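Side-chain contacts in penaeus monodon metallodensovirus major capsid protein (Penaeus monodon metallodensovirus, PDB 6WH7), which forms, as the major capsid protein, the sixty-subunit shell of a shrimp densovirus, probably enclosing and protecting the viral DNA: residues V180-M183 against R184-D187; S160-Q164 against Q165-K169; N317-P320 against A321-L325; I252-K256 against H257-R261. All coordinates share one frame; numbering follows the deposited sequence.

Interaction 1. Residues V180-M183 against R184-D187; sequences VSSM and RELD
E185 folds back over S182, three residues earlier in the same loop. Its CG stands between the backbone N and the carbonyl carbon (chi1 73°), and a second bend at chi2 (-80°) swings the carboxylate over the backbone already traversed. CG comes within 3.7 Å of S182 O, and CD lies at 3.2 Å from the same S182 O. At the tip the two oxygens part company. OE1 stays beside the carbonyl of S182, an acceptor facing an acceptor, while E185 OE2 reaches past S182 CA to the hydroxyl, 2.8 Å from S182 OG. That last pair is a possible hydrogen bond, not settled, since the one hydroxyl proton has a second acceptor within reach and OG itself is less surely placed. D187 turns its carboxylate to the same spot, with D187 OD1 at 3.2 Å from S182 O; carboxylate and carbonyl oxygens thus converge on one place, although the shortest D187 contacts are doubtful. L186 CD2 lies 3.8 Å from the carbonyl oxygen M183 O, and its hydrophobic partners include V70, I81 and I83, while M183 packs on F90 of helix 88-92. R184 points off instead, its NH1 hydrogen-bonded to T295 OG1 and F90 O. By touching both strand 59-75 and strand 79-83, L186 ties the loop to the two facing sheets of the jelly roll, the barrel fold characteristic of parvovirus capsid proteins.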
ATOM      1  N   VAL A 180      23.490 -98.635 -40.792  1.00 20.98           N
ATOM      2  CA  VAL A 180      23.439 -97.775 -39.623  1.00 20.98           C
ATOM      3  C   VAL A 180      24.782 -97.100 -39.415  1.00 20.98           C
ATOM      4  O   VAL A 180      24.859 -96.071 -38.739  1.00 20.98           O
ATOM      5  CB  VAL A 180      23.021 -98.571 -38.373  1.00 21.34           C
ATOM      6  CG1 VAL A 180      24.182 -99.365 -37.826  1.00 21.34           C
ATOM      7  CG2 VAL A 180      22.439 -97.679 -37.342  1.00 21.34           C
ATOM      8  N   SER A 181      25.846 -97.650 -39.999  1.00 21.76           N
ATOM      9  CA  SER A 181      27.172 -97.058 -39.933  1.00 21.76           C
ATOM     10  C   SER A 181      27.345 -95.912 -40.907  1.00 21.76           C
ATOM     11  O   SER A 181      28.349 -95.200 -40.837  1.00 21.76           O
ATOM     12  CB  SER A 181      28.230 -98.116 -40.218  1.00 23.66           C
ATOM     13  OG  SER A 181      28.110 -98.595 -41.543  1.00 23.66           O
ATOM     14  N   SER A 182      26.416 -95.748 -41.833  1.00 19.95           N
ATOM     15  CA  SER A 182      26.434 -94.674 -42.806  1.00 19.95           C
ATOM     16  C   SER A 182      25.563 -93.502 -42.388  1.00 19.95           C
ATOM     17  O   SER A 182      25.319 -92.609 -43.199  1.00 19.95           O
ATOM     18  CB  SER A 182      26.000 -95.201 -44.164  1.00 21.12           C
ATOM     19  OG  SER A 182      26.096 -94.183 -45.126  1.00 21.12           O
ATOM     20  N   MET A 183      25.063 -93.511 -41.154  1.00 18.36           N
ATOM     21  CA  MET A 183      23.929 -92.674 -40.780  1.00 18.36           C
ATOM     22  C   MET A 183      24.205 -91.190 -40.988  1.00 18.36           C
ATOM     23  O   MET A 183      23.364 -90.468 -41.533  1.00 18.36           O
ATOM     24  CB  MET A 183      23.547 -92.946 -39.329  1.00 17.92           C
ATOM     25  CG  MET A 183      22.316 -92.207 -38.883  1.00 17.92           C
ATOM     26  SD  MET A 183      21.800 -92.676 -37.234  1.00 17.92           S
ATOM     27  CE  MET A 183      21.134 -94.291 -37.564  1.00 17.92           C
ATOM     28  N   ARG A 184      25.369 -90.706 -40.555  1.00 17.81           N
ATOM     29  CA  ARG A 184      25.549 -89.258 -40.514  1.00 17.81           C
ATOM     30  C   ARG A 184      25.797 -88.651 -41.885  1.00 17.81           C
ATOM     31  O   ARG A 184      25.301 -87.557 -42.163  1.00 17.81           O
ATOM     32  CB  ARG A 184      26.665 -88.864 -39.560  1.00 15.69           C
ATOM     33  CG  ARG A 184      26.263 -88.917 -38.120  1.00 15.69           C
ATOM     34  CD  ARG A 184      27.386 -88.407 -37.279  1.00 15.69           C
ATOM     35  NE  ARG A 184      27.681 -87.018 -37.601  1.00 15.69           N
ATOM     36  CZ  ARG A 184      27.074 -85.982 -37.048  1.00 15.69           C
ATOM     37  NH1 ARG A 184      26.145 -86.173 -36.130  1.00 15.69           N
ATOM     38  NH2 ARG A 184      27.405 -84.756 -37.406  1.00 15.69           N
ATOM     39  N   GLU A 185      26.557 -89.299 -42.758  1.00 18.91           N
ATOM     40  CA  GLU A 185      26.563 -88.821 -44.132  1.00 18.91           C
ATOM     41  C   GLU A 185      25.257 -89.260 -44.756  1.00 18.91           C
ATOM     42  O   GLU A 185      24.940 -90.452 -44.768  1.00 18.91           O
ATOM     43  CB  GLU A 185      27.770 -89.329 -44.921  1.00 21.97           C
ATOM     44  CG  GLU A 185      27.786 -90.784 -45.345  1.00 21.97           C
ATOM     45  CD  GLU A 185      28.191 -91.694 -44.233  1.00 21.97           C
ATOM     46  OE1 GLU A 185      28.265 -91.216 -43.090  1.00 21.97           O
ATOM     47  OE2 GLU A 185      28.473 -92.876 -44.503  1.00 21.97           O
ATOM     48  N   LEU A 186      24.475 -88.314 -45.252  1.00 17.77           N
ATOM     49  CA  LEU A 186      23.054 -88.590 -45.380  1.00 17.77           C
ATOM     50  C   LEU A 186      22.885 -89.245 -46.736  1.00 17.77           C
ATOM     51  O   LEU A 186      22.745 -88.587 -47.764  1.00 17.77           O
ATOM     52  CB  LEU A 186      22.276 -87.290 -45.261  1.00 15.42           C
ATOM     53  CG  LEU A 186      22.532 -86.535 -43.959  1.00 15.42           C
ATOM     54  CD1 LEU A 186      22.011 -85.127 -44.043  1.00 15.42           C
ATOM     55  CD2 LEU A 186      21.886 -87.247 -42.804  1.00 15.42           C
ATOM     56  N   ASP A 187      22.905 -90.571 -46.725  1.00 18.64           N
ATOM     57  CA  ASP A 187      22.732 -91.381 -47.914  1.00 18.64           C
ATOM     58  C   ASP A 187      21.424 -92.147 -47.956  1.00 18.64           C
ATOM     59  O   ASP A 187      21.211 -92.906 -48.903  1.00 18.64           O
ATOM     60  CB  ASP A 187      23.906 -92.345 -48.069  1.00 20.46           C
ATOM     61  CG  ASP A 187      24.102 -93.205 -46.862  1.00 20.46           C
ATOM     62  OD1 ASP A 187      23.471 -92.927 -45.825  1.00 20.46           O
ATOM     63  OD2 ASP A 187      24.882 -94.173 -46.948  1.00 20.46           O
TER

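Interaction 2. Residues S160-Q164 against Q165-K169; sequences SIDDQ and QCLSK
A single aspartate, D162, grips the backbone of the turn that follows it, a local side-chain-to-backbone contact at the end of strand 157-162. Both carboxylate oxygens work. D162 OD1 offers its syn lone pair to C166 N at 3.0 Å, the N-H...O angle being 156°. OD2 takes the next amide, L167 N, at 2.9 Å, in a nearly straight bond that arrives close to its own C-O axis. With chi1 at -170°, the side chain lies beside the carbonyl carbon, which carries the carboxylate forward along the chain into the bend. Strand 157-162 sits between strands 270-274 and 207-211 in one sheet of the capsid jelly roll, and D162 still pairs through its backbone with G270. The chain then turns through D163 and Q164, whose backbone angles are near those of a type I turn, before Q165 takes a left-handed conformation. Held by two amides, the carboxylate has little freedom to rotate. C166 lies alongside it, with CB 3.6 Å from D162 OD2 and SG 3.8 Å from D162 OD1. Q165 extends away to bond D244 through NE2, while C166 packs on Q309 of a neighbouring subunit.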
ATOM      1  N   SER A 160      12.826 -80.538 -46.948  1.00 12.99           N
ATOM      2  CA  SER A 160      11.410 -80.736 -46.715  1.00 12.99           C
ATOM      3  C   SER A 160      11.192 -81.218 -45.293  1.00 12.99           C
ATOM      4  O   SER A 160      11.860 -82.149 -44.841  1.00 12.99           O
ATOM      5  CB  SER A 160      10.841 -81.744 -47.704  1.00 14.23           C
ATOM      6  OG  SER A 160      10.961 -81.271 -49.029  1.00 14.23           O
ATOM      7  N   ILE A 161      10.273 -80.573 -44.591  1.00 14.04           N
ATOM      8  CA  ILE A 161       9.800 -81.028 -43.295  1.00 14.04           C
ATOM      9  C   ILE A 161       8.382 -81.528 -43.490  1.00 14.04           C
ATOM     10  O   ILE A 161       7.532 -80.798 -44.007  1.00 14.04           O
ATOM     11  CB  ILE A 161       9.836 -79.907 -42.248  1.00 12.80           C
ATOM     12  CG1 ILE A 161      11.263 -79.439 -42.010  1.00 12.80           C
ATOM     13  CG2 ILE A 161       9.240 -80.387 -40.963  1.00 12.80           C
ATOM     14  CD1 ILE A 161      11.340 -78.240 -41.141  1.00 12.80           C
ATOM     15  N   ASP A 162       8.114 -82.755 -43.075  1.00 14.85           N
ATOM     16  CA  ASP A 162       6.799 -83.332 -43.292  1.00 14.85           C
ATOM     17  C   ASP A 162       6.039 -83.200 -41.981  1.00 14.85           C
ATOM     18  O   ASP A 162       6.120 -84.065 -41.109  1.00 14.85           O
ATOM     19  CB  ASP A 162       6.942 -84.784 -43.724  1.00 16.31           C
ATOM     20  CG  ASP A 162       5.652 -85.379 -44.183  1.00 16.31           C
ATOM     21  OD1 ASP A 162       4.659 -84.636 -44.289  1.00 16.31           O
ATOM     22  OD2 ASP A 162       5.630 -86.595 -44.440  1.00 16.31           O
ATOM     23  N   ASP A 163       5.239 -82.145 -41.886  1.00 16.62           N
ATOM     24  CA  ASP A 163       4.449 -81.818 -40.709  1.00 16.62           C
ATOM     25  C   ASP A 163       3.117 -82.537 -40.699  1.00 16.62           C
ATOM     26  O   ASP A 163       2.670 -83.014 -39.653  1.00 16.62           O
ATOM     27  CB  ASP A 163       4.232 -80.313 -40.643  1.00 18.02           C
ATOM     28  CG  ASP A 163       5.487 -79.567 -40.282  1.00 18.02           C
ATOM     29  OD1 ASP A 163       6.386 -80.191 -39.690  1.00 18.02           O
ATOM     30  OD2 ASP A 163       5.588 -78.367 -40.607  1.00 18.02           O
ATOM     31  N   GLN A 164       2.465 -82.597 -41.854  1.00 17.33           N
ATOM     32  CA  GLN A 164       1.213 -83.317 -41.993  1.00 17.33           C
ATOM     33  C   GLN A 164       1.414 -84.819 -42.030  1.00 17.33           C
ATOM     34  O   GLN A 164       0.425 -85.554 -42.030  1.00 17.33           O
ATOM     35  CB  GLN A 164       0.497 -82.843 -43.247  1.00 18.03           C
ATOM     36  CG  GLN A 164       0.087 -81.388 -43.185  1.00 18.03           C
ATOM     37  CD  GLN A 164      -1.013 -81.139 -42.184  1.00 18.03           C
ATOM     38  OE1 GLN A 164      -0.761 -80.749 -41.050  1.00 18.03           O
ATOM     39  NE2 GLN A 164      -2.248 -81.345 -42.607  1.00 18.03           N
ATOM     40  N   GLN A 165       2.660 -85.283 -42.050  1.00 16.95           N
ATOM     41  CA  GLN A 165       2.993 -86.702 -42.082  1.00 16.95           C
ATOM     42  C   GLN A 165       2.371 -87.384 -43.300  1.00 16.95           C
ATOM     43  O   GLN A 165       1.591 -88.330 -43.196  1.00 16.95           O
ATOM     44  CB  GLN A 165       2.587 -87.395 -40.781  1.00 16.96           C
ATOM     45  CG  GLN A 165       3.063 -88.826 -40.670  1.00 16.96           C
ATOM     46  CD  GLN A 165       2.771 -89.416 -39.330  1.00 16.96           C
ATOM     47  OE1 GLN A 165       2.338 -88.720 -38.430  1.00 16.96           O
ATOM     48  NE2 GLN A 165       2.994 -90.707 -39.185  1.00 16.96           N
ATOM     49  N   CYS A 166       2.706 -86.853 -44.473  1.00 17.71           N
ATOM     50  CA  CYS A 166       2.427 -87.579 -45.703  1.00 17.71           C
ATOM     51  C   CYS A 166       3.047 -88.965 -45.653  1.00 17.71           C
ATOM     52  O   CYS A 166       2.430 -89.951 -46.067  1.00 17.71           O
ATOM     53  CB  CYS A 166       2.961 -86.804 -46.903  1.00 18.13           C
ATOM     54  SG  CYS A 166       2.234 -85.188 -47.138  1.00 18.13           S
ATOM     55  N   LEU A 167       4.265 -89.057 -45.136  1.00 17.28           N
ATOM     56  CA  LEU A 167       4.998 -90.309 -45.015  1.00 17.28           C
ATOM     57  C   LEU A 167       5.070 -90.668 -43.542  1.00 17.28           C
ATOM     58  O   LEU A 167       5.758 -90.000 -42.766  1.00 17.28           O
ATOM     59  CB  LEU A 167       6.392 -90.178 -45.620  1.00 17.22           C
ATOM     60  CG  LEU A 167       6.549 -90.407 -47.118  1.00 17.22           C
ATOM     61  CD1 LEU A 167       5.751 -89.412 -47.910  1.00 17.22           C
ATOM     62  CD2 LEU A 167       8.011 -90.291 -47.480  1.00 17.22           C
ATOM     63  N   SER A 168       4.348 -91.712 -43.156  1.00 17.31           N
ATOM     64  CA  SER A 168       4.393 -92.180 -41.779  1.00 17.31           C
ATOM     65  C   SER A 168       5.652 -92.987 -41.518  1.00 17.31           C
ATOM     66  O   SER A 168       6.344 -92.779 -40.519  1.00 17.31           O
ATOM     67  CB  SER A 168       3.156 -93.020 -41.486  1.00 18.28           C
ATOM     68  OG  SER A 168       3.213 -93.566 -40.186  1.00 18.28           O
ATOM     69  N   LYS A 169       5.950 -93.914 -42.411  1.00 17.14           N
ATOM     70  CA  LYS A 169       7.084 -94.806 -42.305  1.00 17.14           C
ATOM     71  C   LYS A 169       7.779 -94.816 -43.650  1.00 17.14           C
ATOM     72  O   LYS A 169       7.125 -94.783 -44.694  1.00 17.14           O
ATOM     73  CB  LYS A 169       6.640 -96.206 -41.913  1.00 17.81           C
ATOM     74  CG  LYS A 169       7.756 -97.173 -41.708  1.00 17.81           C
ATOM     75  CD  LYS A 169       7.215 -98.549 -41.453  1.00 17.81           C
ATOM     76  CE  LYS A 169       6.540 -98.642 -40.112  1.00 17.81           C
ATOM     77  NZ  LYS A 169       6.044-100.019 -39.871  1.00 17.81           N
TER

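Interaction 3. Residues N317-P320 against A321-L325; sequences NLNP and ANDSL
Between N319 and D323 the backbone leaves one helix, runs briefly extended, and bends into another. N319 is the first residue to abandon helical angles after helix 312-318; it and P320 are extended, whereas A321 and N322 return to values near those of a turn. L325 N reaches back to N322 O at 2.9 Å as a weakly bonded helix starts. S324 closes the same bend through its side chain, OG donating to A321 O at 3.0 Å, in the carbonyl plane with a C=O...donor angle of 152°. Across the bend, D323 leans back to the residues before it. N319 CG lies anti to the backbone N (chi1 -169°), directing its amide forward to the D323 carboxylate, whose plane is tilted 54° from it. The nearest atoms, N319 OD1 and D323 OD2 at 2.8 Å, are both acceptors and cannot bond each other. K117 of the same chain may help to bring them together: its NZ makes a salt bridge to D323 OD2 and a weak hydrogen bond to N319 OD1, and its positive charge probably offsets the crowding of oxygens. P320 fits beside this polar group, with D323 OD1 at 3.6 Å from P320 CB and at 3.8 Å from P320 CG. N322 OD1 also approaches P320 CB. The connection thus links helix 312-318, whose L318 O receives Q309 NE2, to helix 323-326, and the turn between them borders another subunit.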
ATOM      1  N   ASN A 317      22.829-103.379  -3.264  1.00 25.13           N
ATOM      2  CA  ASN A 317      21.767-103.742  -2.340  1.00 25.13           C
ATOM      3  C   ASN A 317      20.859-102.559  -2.035  1.00 25.13           C
ATOM      4  O   ASN A 317      19.635-102.708  -1.974  1.00 25.13           O
ATOM      5  CB  ASN A 317      22.385-104.279  -1.055  1.00 29.40           C
ATOM      6  CG  ASN A 317      23.187-105.537  -1.285  1.00 29.40           C
ATOM      7  OD1 ASN A 317      22.938-106.280  -2.231  1.00 29.40           O
ATOM      8  ND2 ASN A 317      24.176-105.771  -0.435  1.00 29.40           N
ATOM      9  N   LEU A 318      21.443-101.381  -1.843  1.00 21.62           N
ATOM     10  CA  LEU A 318      20.732-100.203  -1.373  1.00 21.62           C
ATOM     11  C   LEU A 318      20.270 -99.288  -2.494  1.00 21.62           C
ATOM     12  O   LEU A 318      19.771 -98.197  -2.211  1.00 21.62           O
ATOM     13  CB  LEU A 318      21.605 -99.422  -0.399  1.00 21.08           C
ATOM     14  CG  LEU A 318      21.519 -99.803   1.073  1.00 21.08           C
ATOM     15  CD1 LEU A 318      21.903-101.239   1.309  1.00 21.08           C
ATOM     16  CD2 LEU A 318      22.460 -98.912   1.813  1.00 21.08           C
ATOM     17  N   ASN A 319      20.454 -99.681  -3.747  1.00 21.10           N
ATOM     18  CA  ASN A 319      19.873 -98.931  -4.846  1.00 21.10           C
ATOM     19  C   ASN A 319      18.376 -98.764  -4.608  1.00 21.10           C
ATOM     20  O   ASN A 319      17.696 -99.744  -4.278  1.00 21.10           O
ATOM     21  CB  ASN A 319      20.105 -99.644  -6.175  1.00 20.82           C
ATOM     22  CG  ASN A 319      19.750 -98.781  -7.362  1.00 20.82           C
ATOM     23  OD1 ASN A 319      19.937 -97.570  -7.337  1.00 20.82           O
ATOM     24  ND2 ASN A 319      19.210 -99.398  -8.400  1.00 20.82           N
ATOM     25  N   PRO A 320      17.834 -97.556  -4.741  1.00 18.51           N
ATOM     26  CA  PRO A 320      16.402 -97.371  -4.518  1.00 18.51           C
ATOM     27  C   PRO A 320      15.583 -98.166  -5.515  1.00 18.51           C
ATOM     28  O   PRO A 320      15.911 -98.237  -6.697  1.00 18.51           O
ATOM     29  CB  PRO A 320      16.212 -95.869  -4.718  1.00 17.99           C
ATOM     30  CG  PRO A 320      17.513 -95.291  -4.459  1.00 17.99           C
ATOM     31  CD  PRO A 320      18.516 -96.273  -4.941  1.00 17.99           C
ATOM     32  N   ALA A 321      14.514 -98.779  -5.024  1.00 17.49           N
ATOM     33  CA  ALA A 321      13.584 -99.432  -5.926  1.00 17.49           C
ATOM     34  C   ALA A 321      12.689 -98.437  -6.638  1.00 17.49           C
ATOM     35  O   ALA A 321      12.145 -98.765  -7.696  1.00 17.49           O
ATOM     36  CB  ALA A 321      12.732-100.446  -5.175  1.00 16.48           C
ATOM     37  N   ASN A 322      12.545 -97.231  -6.108  1.00 15.84           N
ATOM     38  CA  ASN A 322      11.715 -96.223  -6.745  1.00 15.84           C
ATOM     39  C   ASN A 322      12.452 -95.474  -7.833  1.00 15.84           C
ATOM     40  O   ASN A 322      11.927 -94.484  -8.347  1.00 15.84           O
ATOM     41  CB  ASN A 322      11.144 -95.249  -5.714  1.00 16.49           C
ATOM     42  CG  ASN A 322      12.199 -94.436  -5.023  1.00 16.49           C
ATOM     43  OD1 ASN A 322      13.382 -94.709  -5.139  1.00 16.49           O
ATOM     44  ND2 ASN A 322      11.769 -93.439  -4.269  1.00 16.49           N
ATOM     45  N   ASP A 323      13.678 -95.887  -8.158  1.00 15.21           N
ATOM     46  CA  ASP A 323      14.278 -95.470  -9.417  1.00 15.21           C
ATOM     47  C   ASP A 323      13.354 -95.765 -10.580  1.00 15.21           C
ATOM     48  O   ASP A 323      13.324 -95.013 -11.556  1.00 15.21           O
ATOM     49  CB  ASP A 323      15.615 -96.171  -9.631  1.00 17.08           C
ATOM     50  CG  ASP A 323      16.686 -95.666  -8.711  1.00 17.08           C
ATOM     51  OD1 ASP A 323      16.493 -94.600  -8.094  1.00 17.08           O
ATOM     52  OD2 ASP A 323      17.733 -96.328  -8.613  1.00 17.08           O
ATOM     53  N   SER A 324      12.578 -96.844 -10.490  1.00 14.79           N
ATOM     54  CA  SER A 324      11.595 -97.157 -11.513  1.00 14.79           C
ATOM     55  C   SER A 324      10.570 -96.054 -11.694  1.00 14.79           C
ATOM     56  O   SER A 324       9.844 -96.062 -12.689  1.00 14.79           O
ATOM     57  CB  SER A 324      10.883 -98.455 -11.166  1.00 15.20           C
ATOM     58  OG  SER A 324      10.159 -98.317  -9.961  1.00 15.20           O
ATOM     59  N   LEU A 325      10.490 -95.112 -10.762  1.00 14.00           N
ATOM     60  CA  LEU A 325       9.588 -93.984 -10.919  1.00 14.00           C
ATOM     61  C   LEU A 325      10.164 -92.917 -11.833  1.00 14.00           C
ATOM     62  O   LEU A 325       9.426 -92.301 -12.600  1.00 14.00           O
ATOM     63  CB  LEU A 325       9.255 -93.392  -9.553  1.00 14.18           C
ATOM     64  CG  LEU A 325       8.004 -93.883  -8.831  1.00 14.18           C
ATOM     65  CD1 LEU A 325       8.028 -95.358  -8.683  1.00 14.18           C
ATOM     66  CD2 LEU A 325       7.945 -93.251  -7.465  1.00 14.18           C
TER

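Interaction 4. Residues I252-K256 against H257-R261; sequences IPTSK and HINVR
The imidazole of H257 has T254 O over one face, 3.3 Å off the ring plane and not over its centre, while S255 O approaches obliquely, 2.8 Å from H257 ND1. The ring sits in the bend of a loop that reverses direction, the run from P253 to K256 and that from H257 to R261 pointing 155° apart. A G1 beta bulge marks the reversal: K256, in a left-handed conformation, and H257 together face H368 on strand 363-368, the partner of strand 257-262 in a two-stranded antiparallel sheet. H257 CG lies between its backbone N and carbonyl carbon (chi1 54°), a rotation that lifts the ring back over the preceding residues. The hydroxyl of T254 comes near the imidazole too, but its placement is doubtful. The second flat group belongs to R261. P253 CG stands 3.9 Å off the plane of its guanidinium, over one face but away from the middle, the proline crossing the arginine side chain at about a right angle. Bends at chi2 and chi3 curl R261 back beneath the proline; its NE forms a salt bridge with D367 of a neighbouring subunit, so the group that packs on P253 also spans a subunit boundary. On another flank, H257 packs on D244 of a different subunit, and the adjacent I258 makes backbone hydrogen bonds to that same copy. Between imidazole and guanidinium, N259 fills the inside of the loop, its CB 3.6 Å from P253 CB.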
ATOM      1  N   ILE A 252       7.914-101.416 -19.649  1.00 16.76           N
ATOM      2  CA  ILE A 252       6.561-101.953 -19.598  1.00 16.76           C
ATOM      3  C   ILE A 252       5.993-101.639 -18.223  1.00 16.76           C
ATOM      4  O   ILE A 252       6.601-102.009 -17.208  1.00 16.76           O
ATOM      5  CB  ILE A 252       6.547-103.463 -19.868  1.00 17.10           C
ATOM      6  CG1 ILE A 252       7.261-103.770 -21.180  1.00 17.10           C
ATOM      7  CG2 ILE A 252       5.130-103.972 -19.915  1.00 17.10           C
ATOM      8  CD1 ILE A 252       6.661-103.078 -22.356  1.00 17.10           C
ATOM      9  N   PRO A 253       4.857-100.955 -18.131  1.00 16.76           N
ATOM     10  CA  PRO A 253       4.253-100.719 -16.821  1.00 16.76           C
ATOM     11  C   PRO A 253       3.845-102.028 -16.169  1.00 16.76           C
ATOM     12  O   PRO A 253       3.227-102.889 -16.795  1.00 16.76           O
ATOM     13  CB  PRO A 253       3.046 -99.839 -17.148  1.00 16.16           C
ATOM     14  CG  PRO A 253       2.734-100.147 -18.546  1.00 16.16           C
ATOM     15  CD  PRO A 253       4.046-100.384 -19.212  1.00 16.16           C
ATOM     16  N   THR A 254       4.204-102.171 -14.901  1.00 16.44           N
ATOM     17  CA  THR A 254       3.931-103.369 -14.128  1.00 16.44           C
ATOM     18  C   THR A 254       2.901-103.068 -13.050  1.00 16.44           C
ATOM     19  O   THR A 254       2.778-101.938 -12.578  1.00 16.44           O
ATOM     20  CB  THR A 254       5.215-103.924 -13.515  1.00 16.98           C
ATOM     21  OG1 THR A 254       5.879-102.896 -12.777  1.00 16.98           O
ATOM     22  CG2 THR A 254       6.135-104.422 -14.600  1.00 16.98           C
ATOM     23  N   SER A 255       2.150-104.097 -12.678  1.00 16.88           N
ATOM     24  CA  SER A 255       0.907-103.906 -11.955  1.00 16.88           C
ATOM     25  C   SER A 255       1.140-103.542 -10.494  1.00 16.88           C
ATOM     26  O   SER A 255       2.210-103.761  -9.923  1.00 16.88           O
ATOM     27  CB  SER A 255       0.045-105.162 -12.039  1.00 17.80           C
ATOM     28  OG  SER A 255       0.680-106.254 -11.403  1.00 17.80           O
ATOM     29  N   LYS A 256       0.090-102.976  -9.899  1.00 16.79           N
ATOM     30  CA  LYS A 256      -0.031-102.721  -8.467  1.00 16.79           C
ATOM     31  C   LYS A 256       0.914-101.640  -7.971  1.00 16.79           C
ATOM     32  O   LYS A 256       1.300-101.640  -6.806  1.00 16.79           O
ATOM     33  CB  LYS A 256       0.162-104.005  -7.663  1.00 18.80           C
ATOM     34  CG  LYS A 256      -0.796-105.091  -8.081  1.00 18.80           C
ATOM     35  CD  LYS A 256      -2.225-104.611  -7.968  1.00 18.80           C
ATOM     36  CE  LYS A 256      -3.196-105.701  -8.365  1.00 18.80           C
ATOM     37  NZ  LYS A 256      -4.600-105.236  -8.264  1.00 18.80           N
ATOM     38  N   HIS A 257       1.261-100.699  -8.834  1.00 15.41           N
ATOM     39  CA  HIS A 257       1.972 -99.494  -8.430  1.00 15.41           C
ATOM     40  C   HIS A 257       1.936 -98.516  -9.591  1.00 15.41           C
ATOM     41  O   HIS A 257       1.414 -98.819 -10.667  1.00 15.41           O
ATOM     42  CB  HIS A 257       3.405 -99.788  -8.005  1.00 15.32           C
ATOM     43  CG  HIS A 257       4.197-100.540  -9.023  1.00 15.32           C
ATOM     44  ND1 HIS A 257       4.137-101.908  -9.143  1.00 15.32           N
ATOM     45  CD2 HIS A 257       5.057-100.116  -9.976  1.00 15.32           C
ATOM     46  CE1 HIS A 257       4.937-102.297 -10.116  1.00 15.32           C
ATOM     47  NE2 HIS A 257       5.503-101.227 -10.642  1.00 15.32           N
ATOM     48  N   ILE A 258       2.498 -97.346  -9.368  1.00 14.35           N
ATOM     49  CA  ILE A 258       2.543 -96.332 -10.408  1.00 14.35           C
ATOM     50  C   ILE A 258       3.730 -96.591 -11.316  1.00 14.35           C
ATOM     51  O   ILE A 258       4.774 -97.099 -10.898  1.00 14.35           O
ATOM     52  CB  ILE A 258       2.589 -94.916  -9.811  1.00 13.60           C
ATOM     53  CG1 ILE A 258       3.832 -94.750  -8.962  1.00 13.60           C
ATOM     54  CG2 ILE A 258       1.344 -94.644  -9.010  1.00 13.60           C
ATOM     55  CD1 ILE A 258       4.027 -93.388  -8.460  1.00 13.60           C
ATOM     56  N   ASN A 259       3.552 -96.245 -12.580  1.00 13.95           N
ATOM     57  CA  ASN A 259       4.551 -96.408 -13.612  1.00 13.95           C
ATOM     58  C   ASN A 259       4.671 -95.099 -14.365  1.00 13.95           C
ATOM     59  O   ASN A 259       3.843 -94.201 -14.225  1.00 13.95           O
ATOM     60  CB  ASN A 259       4.175 -97.539 -14.566  1.00 15.74           C
ATOM     61  CG  ASN A 259       4.146 -98.873 -13.887  1.00 15.74           C
ATOM     62  OD1 ASN A 259       3.146 -99.573 -13.925  1.00 15.74           O
ATOM     63  ND2 ASN A 259       5.258 -99.254 -13.290  1.00 15.74           N
ATOM     64  N   VAL A 260       5.716 -94.989 -15.159  1.00 14.02           N
ATOM     65  CA  VAL A 260       5.901 -93.835 -16.022  1.00 14.02           C
ATOM     66  C   VAL A 260       5.181 -94.105 -17.326  1.00 14.02           C
ATOM     67  O   VAL A 260       5.387 -95.145 -17.959  1.00 14.02           O
ATOM     68  CB  VAL A 260       7.387 -93.559 -16.262  1.00 13.41           C
ATOM     69  CG1 VAL A 260       7.556 -92.356 -17.141  1.00 13.41           C
ATOM     70  CG2 VAL A 260       8.057 -93.340 -14.967  1.00 13.41           C
ATOM     71  N   ARG A 261       4.328 -93.181 -17.722  1.00 14.48           N
ATOM     72  CA  ARG A 261       3.520 -93.345 -18.913  1.00 14.48           C
ATOM     73  C   ARG A 261       3.698 -92.118 -19.787  1.00 14.48           C
ATOM     74  O   ARG A 261       3.689 -90.993 -19.289  1.00 14.48           O
ATOM     75  CB  ARG A 261       2.055 -93.535 -18.549  1.00 14.43           C
ATOM     76  CG  ARG A 261       1.807 -94.686 -17.604  1.00 14.43           C
ATOM     77  CD  ARG A 261       2.237 -95.998 -18.199  1.00 14.43           C
ATOM     78  NE  ARG A 261       1.501 -96.324 -19.412  1.00 14.43           N
ATOM     79  CZ  ARG A 261       0.321 -96.929 -19.427  1.00 14.43           C
ATOM     80  NH1 ARG A 261      -0.258 -97.282 -18.294  1.00 14.43           N
ATOM     81  NH2 ARG A 261      -0.274 -97.188 -20.576  1.00 14.43           N
TER

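How the interactions relate
The four contacts lie in series along the chain, yet they fall into two groups in space. Interactions 1 and 2, in or beside loops of the jelly roll, have centres about 20 Å apart and nearest atoms about 11 Å apart. Interactions 3 and 4 lie together, with centres about 14 Å apart, and touch directly, L325 CG meeting I258 CD1 at 4.0 Å. Interactions 2 and 3 are about 40 Å apart between centres within one chain, but assembly brings different copies of them together: Q164, Q165 and S168 of one subunit pack on P320, N322 and A321 of another. Local turns thus shape surfaces joined by capsid symmetry.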